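Local coordinates for nitrite reductase (Hyphomicrobium denitrificans, PDB 2DV6), which probably catalyses the one-electron reduction of nitrite to nitric oxide in denitrification, as a copper-containing, multicopper-oxidase-family enzyme assembled as a hexamer, at residues 104-107 / 108-112; 301-304 / 305-309; 332-336 / 337-341. All coordinates share one frame; numbering follows the deposited sequence.

Interaction 1: residues 104-107 / 108-112; sequences ASKV and GEFNY
Phe110 reaches back from the strand to the loop before it, and the far end of its ring meets the backbone of Lys106 and Val107. The ring atom CE1 of Phe110 comes within 3.2 Å of Lys106 O, which approaches obliquely. Val107 O lies at the ring edge, near its plane, 3.7 Å from Phe110 CZ, where the slightly positive ring hydrogens suit a carbonyl oxygen. Val107 CG1 is anti to the backbone N (chi1 171°), beside its carbonyl carbon, which sets it 3.1 Å from Gly108 N. Gly108 makes the transition into the strand: its backbone angles, phi 131° and psi -174°, would jam a side chain against the carbonyl oxygen of Val107. The side chains of Lys106 and Phe110 cross at about a right angle, the lysine's carbons bordering the ring while its charged end turns toward the ring of Tyr84 in a cation-pi contact. The hydroxyl of Tyr84 also bonds to Lys106 O, and its ring packs edge-to-face with Phe110. The contact belongs to the connection between strands 97-103 and 108-113, which passes from one sheet to the other in the N-terminal cupredoxin-type beta sandwich.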
ATOM      1  N   ALA A 104       2.213  10.678  41.026  1.00 30.73           N
ATOM      2  CA  ALA A 104       2.257  12.117  40.839  1.00 31.79           C
ATOM      3  C   ALA A 104       2.049  12.793  42.203  1.00 32.78           C
ATOM      4  O   ALA A 104       0.989  13.345  42.483  1.00 32.38           O
ATOM      5  CB  ALA A 104       1.198  12.558  39.818  1.00 30.44           C
ATOM      6  N   SER A 105       3.078  12.715  43.040  1.00 34.68           N
ATOM      7  CA  SER A 105       3.012  13.209  44.420  1.00 37.14           C
ATOM      8  C   SER A 105       3.133  14.739  44.587  1.00 38.11           C
ATOM      9  O   SER A 105       2.742  15.249  45.639  1.00 38.03           O
ATOM     10  CB  SER A 105       4.047  12.499  45.296  1.00 36.89           C
ATOM     11  OG  SER A 105       5.344  12.688  44.765  1.00 39.91           O
ATOM     12  N   LYS A 106       3.647  15.460  43.571  1.00 39.33           N
ATOM     13  CA  LYS A 106       3.774  16.932  43.656  1.00 39.57           C
ATOM     14  C   LYS A 106       3.011  17.659  42.558  1.00 39.28           C
ATOM     15  O   LYS A 106       3.267  17.436  41.371  1.00 39.01           O
ATOM     16  CB  LYS A 106       5.232  17.433  43.626  1.00 40.92           C
ATOM     17  CG  LYS A 106       6.360  16.445  43.948  1.00 44.58           C
ATOM     18  CD  LYS A 106       7.593  16.657  42.945  1.00 46.59           C
ATOM     19  CE  LYS A 106       8.904  15.880  43.333  1.00 46.47           C
ATOM     20  NZ  LYS A 106       8.793  14.376  43.287  1.00 45.63           N
ATOM     21  N   VAL A 107       2.111  18.559  42.977  1.00 39.41           N
ATOM     22  CA  VAL A 107       1.384  19.519  42.126  1.00 38.98           C
ATOM     23  C   VAL A 107       2.394  20.389  41.384  1.00 39.17           C
ATOM     24  O   VAL A 107       3.497  20.583  41.876  1.00 40.10           O
ATOM     25  CB  VAL A 107       0.395  20.385  42.992  1.00 39.10           C
ATOM     26  CG1 VAL A 107      -0.221  21.538  42.213  1.00 38.51           C
ATOM     27  CG2 VAL A 107      -0.724  19.527  43.549  1.00 38.66           C
ATOM     28  N   GLY A 108       2.035  20.867  40.190  1.00 38.80           N
ATOM     29  CA  GLY A 108       2.914  21.691  39.357  1.00 38.28           C
ATOM     30  C   GLY A 108       2.991  21.203  37.910  1.00 39.33           C
ATOM     31  O   GLY A 108       2.266  20.283  37.521  1.00 38.98           O
ATOM     32  N   GLU A 109       3.869  21.826  37.117  1.00 39.49           N
ATOM     33  CA  GLU A 109       4.062  21.490  35.701  1.00 40.03           C
ATOM     34  C   GLU A 109       5.453  20.938  35.509  1.00 38.43           C
ATOM     35  O   GLU A 109       6.413  21.542  35.972  1.00 38.35           O
ATOM     36  CB  GLU A 109       3.873  22.715  34.804  1.00 42.60           C
ATOM     37  CG  GLU A 109       2.462  23.322  34.899  1.00 47.94           C
ATOM     38  CD  GLU A 109       2.100  24.237  33.701  1.00 51.89           C
ATOM     39  OE1 GLU A 109       1.226  25.146  33.899  1.00 52.66           O
ATOM     40  OE2 GLU A 109       2.686  24.043  32.579  1.00 53.05           O
ATOM     41  N   PHE A 110       5.551  19.790  34.826  1.00 36.38           N
ATOM     42  CA  PHE A 110       6.796  19.053  34.674  1.00 34.24           C
ATOM     43  C   PHE A 110       6.994  18.660  33.208  1.00 33.52           C
ATOM     44  O   PHE A 110       6.068  18.143  32.579  1.00 33.98           O
ATOM     45  CB  PHE A 110       6.747  17.791  35.556  1.00 33.82           C
ATOM     46  CG  PHE A 110       6.432  18.081  36.994  1.00 33.63           C
ATOM     47  CD1 PHE A 110       5.108  18.179  37.424  1.00 33.01           C
ATOM     48  CD2 PHE A 110       7.458  18.295  37.915  1.00 34.53           C
ATOM     49  CE1 PHE A 110       4.811  18.472  38.764  1.00 34.02           C
ATOM     50  CE2 PHE A 110       7.168  18.596  39.262  1.00 33.96           C
ATOM     51  CZ  PHE A 110       5.841  18.686  39.678  1.00 33.30           C
ATOM     52  N   ASN A 111       8.191  18.871  32.676  1.00 31.58           N
ATOM     53  CA  ASN A 111       8.481  18.473  31.307  1.00 31.80           C
ATOM     54  C   ASN A 111       8.680  16.954  31.192  1.00 30.23           C
ATOM     55  O   ASN A 111       9.214  16.332  32.095  1.00 29.84           O
ATOM     56  CB  ASN A 111       9.729  19.184  30.790  1.00 33.85           C
ATOM     57  CG  ASN A 111       9.541  20.687  30.668  1.00 37.46           C
ATOM     58  OD1 ASN A 111      10.430  21.448  31.014  1.00 40.66           O
ATOM     59  ND2 ASN A 111       8.381  21.122  30.187  1.00 38.01           N
ATOM     60  N   TYR A 112       8.243  16.365  30.087  1.00 27.49           N
ATOM     61  CA  TYR A 112       8.716  15.030  29.733  1.00 25.63           C
ATOM     62  C   TYR A 112       9.475  15.216  28.434  1.00 24.91           C
ATOM     63  O   TYR A 112       9.131  16.086  27.655  1.00 24.30           O
ATOM     64  CB  TYR A 112       7.574  14.011  29.618  1.00 24.03           C
ATOM     65  CG  TYR A 112       6.539  14.232  28.506  1.00 23.29           C
ATOM     66  CD1 TYR A 112       5.325  14.867  28.773  1.00 22.86           C
ATOM     67  CD2 TYR A 112       6.769  13.768  27.198  1.00 23.29           C
ATOM     68  CE1 TYR A 112       4.339  15.046  27.761  1.00 22.22           C
ATOM     69  CE2 TYR A 112       5.809  13.963  26.159  1.00 23.23           C
ATOM     70  CZ  TYR A 112       4.585  14.576  26.464  1.00 22.68           C
ATOM     71  OH  TYR A 112       3.651  14.744  25.463  1.00 23.35           O
TER

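Interaction 2: residues 301-304 / 305-309; sequences TVKS and FGTSG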
ATOM      1  N   THR A 301     -15.150  -3.314  19.580  1.00 20.56           N
ATOM      2  CA  THR A 301     -15.473  -2.053  18.960  1.00 20.87           C
ATOM      3  C   THR A 301     -14.563  -1.865  17.736  1.00 21.51           C
ATOM      4  O   THR A 301     -13.485  -2.461  17.640  1.00 22.20           O
ATOM      5  CB  THR A 301     -15.257  -0.906  19.932  1.00 21.12           C
ATOM      6  OG1 THR A 301     -13.969  -1.048  20.499  1.00 21.42           O
ATOM      7  CG2 THR A 301     -16.265  -0.922  21.054  1.00 19.75           C
ATOM      8  N   VAL A 302     -15.027  -1.071  16.782  1.00 21.77           N
ATOM      9  CA  VAL A 302     -14.253  -0.781  15.563  1.00 22.29           C
ATOM     10  C   VAL A 302     -12.959  -0.041  15.942  1.00 23.47           C
ATOM     11  O   VAL A 302     -11.865  -0.378  15.454  1.00 24.68           O
ATOM     12  CB  VAL A 302     -15.104   0.042  14.570  1.00 21.89           C
ATOM     13  CG1 VAL A 302     -14.240   0.561  13.371  1.00 20.42           C
ATOM     14  CG2 VAL A 302     -16.254  -0.814  14.066  1.00 19.76           C
ATOM     15  N   LYS A 303     -13.072   0.931  16.837  1.00 23.62           N
ATOM     16  CA  LYS A 303     -11.876   1.663  17.295  1.00 25.85           C
ATOM     17  C   LYS A 303     -11.236   0.940  18.455  1.00 25.47           C
ATOM     18  O   LYS A 303     -11.912   0.168  19.169  1.00 24.70           O
ATOM     19  CB  LYS A 303     -12.231   3.106  17.704  1.00 26.05           C
ATOM     20  CG  LYS A 303     -12.827   3.947  16.572  1.00 29.54           C
ATOM     21  CD  LYS A 303     -13.004   5.412  17.072  1.00 34.38           C
ATOM     22  CE  LYS A 303     -14.186   6.173  16.448  1.00 35.61           C
ATOM     23  NZ  LYS A 303     -14.075   6.173  14.969  1.00 38.91           N
ATOM     24  N   SER A 304      -9.950   1.199  18.666  1.00 25.57           N
ATOM     25  CA  SER A 304      -9.212   0.571  19.779  1.00 28.00           C
ATOM     26  C   SER A 304      -9.721   1.035  21.147  1.00 27.78           C
ATOM     27  O   SER A 304     -10.212   2.147  21.274  1.00 26.66           O
ATOM     28  CB  SER A 304      -7.717   0.868  19.669  1.00 28.10           C
ATOM     29  OG  SER A 304      -7.270   0.571  18.351  1.00 31.92           O
ATOM     30  N   PHE A 305      -9.588   0.162  22.142  1.00 29.07           N
ATOM     31  CA  PHE A 305      -9.800   0.503  23.548  1.00 30.36           C
ATOM     32  C   PHE A 305      -9.211   1.879  23.826  1.00 30.89           C
ATOM     33  O   PHE A 305      -8.078   2.134  23.462  1.00 31.41           O
ATOM     34  CB  PHE A 305      -9.092  -0.497  24.501  1.00 29.92           C
ATOM     35  CG  PHE A 305      -9.184  -0.069  25.961  1.00 32.63           C
ATOM     36  CD1 PHE A 305      -8.108   0.538  26.605  1.00 32.46           C
ATOM     37  CD2 PHE A 305     -10.403  -0.209  26.677  1.00 33.09           C
ATOM     38  CE1 PHE A 305      -8.239   0.993  27.958  1.00 33.76           C
ATOM     39  CE2 PHE A 305     -10.547   0.232  28.015  1.00 33.33           C
ATOM     40  CZ  PHE A 305      -9.481   0.829  28.668  1.00 33.68           C
ATOM     41  N   GLY A 306      -9.958   2.751  24.489  1.00 31.37           N
ATOM     42  CA  GLY A 306      -9.380   3.998  24.970  1.00 30.96           C
ATOM     43  C   GLY A 306      -9.658   5.142  24.038  1.00 31.59           C
ATOM     44  O   GLY A 306      -9.397   6.291  24.393  1.00 32.05           O
ATOM     45  N   THR A 307     -10.202   4.845  22.854  1.00 31.15           N
ATOM     46  CA  THR A 307     -10.663   5.899  21.958  1.00 32.27           C
ATOM     47  C   THR A 307     -12.065   6.365  22.326  1.00 32.72           C
ATOM     48  O   THR A 307     -12.972   5.548  22.475  1.00 34.52           O
ATOM     49  CB  THR A 307     -10.689   5.429  20.506  1.00 32.97           C
ATOM     50  OG1 THR A 307      -9.366   5.038  20.126  1.00 33.91           O
ATOM     51  CG2 THR A 307     -11.126   6.592  19.591  1.00 34.21           C
ATOM     52  N   SER A 308     -12.274   7.668  22.412  1.00 31.27           N
ATOM     53  CA  SER A 308     -13.542   8.183  22.894  1.00 30.98           C
ATOM     54  C   SER A 308     -14.581   8.293  21.775  1.00 30.30           C
ATOM     55  O   SER A 308     -14.257   8.099  20.622  1.00 29.80           O
ATOM     56  CB  SER A 308     -13.312   9.538  23.550  1.00 31.27           C
ATOM     57  OG  SER A 308     -13.113  10.509  22.536  1.00 33.87           O
ATOM     58  N   GLY A 309     -15.831   8.603  22.125  1.00 29.99           N
ATOM     59  CA  GLY A 309     -16.872   8.824  21.134  1.00 29.25           C
ATOM     60  C   GLY A 309     -17.893   7.687  21.085  1.00 30.33           C
ATOM     61  O   GLY A 309     -17.983   6.863  21.995  1.00 30.14           O
TER
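Ser304 O receives the amide of Thr307 in the hydrogen bond that closes this turn, with Thr307 N 3.1 Å from Ser304 O and an N-H...O angle of 158°. The bond from Thr307 OG1 to the same Ser304 O, 3.2 Å long, is weak. Just before the turn, Thr301 OG1 donates to Lys303 O at 2.7 Å; a threonine suits this spot because its short hydroxyl can reach a carbonyl two residues on.

Packing follows from the branching of Thr307. Its methyl is anti to the backbone N, beside the carbonyl carbon, and meets the lysine chain: Thr307 CG2 is 3.4 Å from Lys303 CD, tighter than usual for two carbons. The two side chains cross at about a right angle, while the amino end of Lys303 leads away. Phe305, its CG anti to the backbone N (chi1 174°), packs its ring edge-to-face with Tyr325. Gly306 has a positive phi of 98°, and a side chain there would collide with the preceding carbonyl. A glycine at the third position, together with the Ser304-Thr307 bond, is characteristic of a type II beta turn, here in the surface loop between strands 290-299 and 309-310.

Interaction 3: residues 332-336 / 337-341; sequences VGSLT and RSHPL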
ATOM      1  N   VAL A 332     -16.469   0.509  31.700  1.00 19.44           N
ATOM      2  CA  VAL A 332     -15.179   0.866  32.273  1.00 20.04           C
ATOM      3  C   VAL A 332     -15.369   1.656  33.582  1.00 20.21           C
ATOM      4  O   VAL A 332     -16.109   2.634  33.595  1.00 20.15           O
ATOM      5  CB  VAL A 332     -14.281   1.642  31.279  1.00 19.77           C
ATOM      6  CG1 VAL A 332     -12.954   2.107  32.006  1.00 20.14           C
ATOM      7  CG2 VAL A 332     -13.930   0.749  30.062  1.00 17.78           C
ATOM      8  N   GLY A 333     -14.727   1.213  34.667  1.00 19.44           N
ATOM      9  CA  GLY A 333     -14.843   1.887  35.971  1.00 20.56           C
ATOM     10  C   GLY A 333     -16.112   1.550  36.746  1.00 21.74           C
ATOM     11  O   GLY A 333     -16.424   2.174  37.785  1.00 20.64           O
ATOM     12  N   SER A 334     -16.849   0.571  36.231  1.00 20.98           N
ATOM     13  CA  SER A 334     -18.080   0.130  36.836  1.00 22.20           C
ATOM     14  C   SER A 334     -17.893  -0.189  38.331  1.00 22.34           C
ATOM     15  O   SER A 334     -18.623   0.348  39.184  1.00 20.88           O
ATOM     16  CB  SER A 334     -18.623  -1.092  36.097  1.00 22.80           C
ATOM     17  OG  SER A 334     -19.777  -1.593  36.764  1.00 25.11           O
ATOM     18  N   LEU A 335     -16.897  -1.029  38.629  1.00 22.16           N
ATOM     19  CA  LEU A 335     -16.631  -1.492  39.991  1.00 21.78           C
ATOM     20  C   LEU A 335     -15.435  -0.823  40.690  1.00 22.73           C
ATOM     21  O   LEU A 335     -15.000  -1.276  41.748  1.00 21.95           O
ATOM     22  CB  LEU A 335     -16.474  -3.006  40.004  1.00 21.18           C
ATOM     23  CG  LEU A 335     -17.604  -3.843  39.407  1.00 21.17           C
ATOM     24  CD1 LEU A 335     -17.332  -5.361  39.660  1.00 19.22           C
ATOM     25  CD2 LEU A 335     -18.971  -3.444  39.965  1.00 21.34           C
ATOM     26  N   THR A 336     -14.914   0.240  40.100  1.00 23.19           N
ATOM     27  CA  THR A 336     -13.916   1.070  40.747  1.00 25.70           C
ATOM     28  C   THR A 336     -14.501   2.437  41.171  1.00 26.93           C
ATOM     29  O   THR A 336     -14.456   2.793  42.341  1.00 27.89           O
ATOM     30  CB  THR A 336     -12.675   1.310  39.833  1.00 26.07           C
ATOM     31  OG1 THR A 336     -13.089   1.846  38.574  1.00 27.23           O
ATOM     32  CG2 THR A 336     -11.918   0.019  39.591  1.00 26.56           C
ATOM     33  N   ARG A 337     -15.043   3.188  40.225  1.00 27.30           N
ATOM     34  CA  ARG A 337     -15.501   4.537  40.495  1.00 29.11           C
ATOM     35  C   ARG A 337     -17.033   4.588  40.654  1.00 30.14           C
ATOM     36  O   ARG A 337     -17.548   5.332  41.494  1.00 31.47           O
ATOM     37  CB  ARG A 337     -15.020   5.496  39.387  1.00 30.77           C
ATOM     38  CG  ARG A 337     -13.492   5.819  39.464  1.00 33.13           C
ATOM     39  CD  ARG A 337     -12.958   6.649  38.294  1.00 36.17           C
ATOM     40  NE  ARG A 337     -13.123   8.134  38.277  1.00 39.61           N
ATOM     41  CZ  ARG A 337     -13.431   8.914  39.314  1.00 41.45           C
ATOM     42  NH1 ARG A 337     -13.533  10.226  39.148  1.00 41.86           N
ATOM     43  NH2 ARG A 337     -13.632   8.395  40.528  1.00 43.81           N
ATOM     44  N   SER A 338     -17.761   3.801  39.868  1.00 29.81           N
ATOM     45  CA  SER A 338     -19.193   3.919  39.839  1.00 30.86           C
ATOM     46  C   SER A 338     -19.788   3.298  41.081  1.00 31.48           C
ATOM     47  O   SER A 338     -20.496   3.977  41.808  1.00 31.48           O
ATOM     48  CB  SER A 338     -19.783   3.347  38.562  1.00 31.03           C
ATOM     49  OG  SER A 338     -19.319   4.124  37.476  1.00 32.73           O
ATOM     50  N   HIS A 339     -19.506   2.019  41.326  1.00 31.57           N
ATOM     51  CA  HIS A 339     -19.921   1.377  42.567  1.00 31.11           C
ATOM     52  C   HIS A 339     -19.033   0.215  42.959  1.00 29.58           C
ATOM     53  O   HIS A 339     -19.338  -0.952  42.656  1.00 29.43           O
ATOM     54  CB  HIS A 339     -21.376   0.904  42.483  1.00 32.83           C
ATOM     55  CG  HIS A 339     -21.779   0.514  41.109  1.00 34.06           C
ATOM     56  ND1 HIS A 339     -22.764   1.183  40.403  1.00 35.23           N
ATOM     57  CD2 HIS A 339     -21.303  -0.455  40.289  1.00 34.90           C
ATOM     58  CE1 HIS A 339     -22.868   0.640  39.203  1.00 35.35           C
ATOM     59  NE2 HIS A 339     -21.995  -0.356  39.108  1.00 35.47           N
ATOM     60  N   PRO A 340     -17.950   0.523  43.674  1.00 28.48           N
ATOM     61  CA  PRO A 340     -17.106  -0.539  44.161  1.00 27.10           C
ATOM     62  C   PRO A 340     -17.886  -1.430  45.113  1.00 26.83           C
ATOM     63  O   PRO A 340     -19.010  -1.088  45.544  1.00 25.72           O
ATOM     64  CB  PRO A 340     -15.986   0.204  44.897  1.00 28.04           C
ATOM     65  CG  PRO A 340     -16.506   1.573  45.147  1.00 28.17           C
ATOM     66  CD  PRO A 340     -17.455   1.866  44.054  1.00 28.73           C
ATOM     67  N   LEU A 341     -17.325  -2.594  45.397  1.00 26.07           N
ATOM     68  CA  LEU A 341     -17.781  -3.409  46.507  1.00 26.50           C
ATOM     69  C   LEU A 341     -17.250  -2.832  47.830  1.00 27.73           C
ATOM     70  O   LEU A 341     -16.156  -2.289  47.886  1.00 29.01           O
ATOM     71  CB  LEU A 341     -17.330  -4.859  46.335  1.00 24.71           C
ATOM     72  CG  LEU A 341     -17.772  -5.770  45.177  1.00 23.05           C
ATOM     73  CD1 LEU A 341     -17.314  -5.242  43.798  1.00 21.34           C
ATOM     74  CD2 LEU A 341     -17.238  -7.203  45.439  1.00 21.19           C
TER
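Gly333 O gathers two backbone amides from the next turn, Arg337 N and Ser338 N, each 3.0 Å from that oxygen. The Ser338 bond runs nearly along the C=O axis of Gly333. One step later His339 N donates to Ser334 O at 2.9 Å. The Ser338 and His339 bonds both span i to i+5, so Gly333 O takes one alpha-type and one pi-type donor. Gly333, with phi 80°, occupies the N-cap position; positive phi is readily adopted by a residue without a side chain.

Side-chain polar contacts are weaker. His339 NE2 makes a weak hydrogen bond to Ser334 OG, which sits anti to its own backbone N (chi1 175°) and is held more firmly by the carbonyl of Asn329. Arg337 NH1 bonds to the carbonyl of Ala136.

Among the apolar contacts, Leu335 CD2 lies in plane at the imidazole edge, 3.8 Å from His339 CD2, while Ser338 CB lies over one ring face. Replacing His339 with an alanine would probably leave Ser334 OG without its weak donor and open a gap beside Leu335 CD2. Leu335 CD1 also meets Leu341 CD1 at 4.1 Å, and Pro340 offers its CA-H to Leu335 O at 3.3 Å. Lacking an amide hydrogen, the proline suits the place where the chain has left the helix. The whole is a short helix with pi-type hydrogen bonding, leading into strand 341-343 of a C-terminal cupredoxin-fold sheet.

Overall arrangement
The three contacts are local and follow one another along the chain. Interaction 1 stands apart in the N-terminal cupredoxin-type domain, its nearest atoms about 15 Å from those of interaction 3. It is partly buried and relies on a ring against carbonyl oxygens. Interaction 2 is a surface contact, marked by a turn-closing backbone bond, a threonine hydroxyl bond and one tight methyl contact. Interaction 3, closest to the centre of the chain, is partly buried and richest in backbone bonds, with leucines facing the sheets. Interactions 2 and 3 meet directly, Phe305 CE2 lying 4.0 Å from Val332 CG2, and both border Tyr325 at the edge strand 325-328. Glycine appears in all three, at backbone angles that a side chain would tolerate poorly.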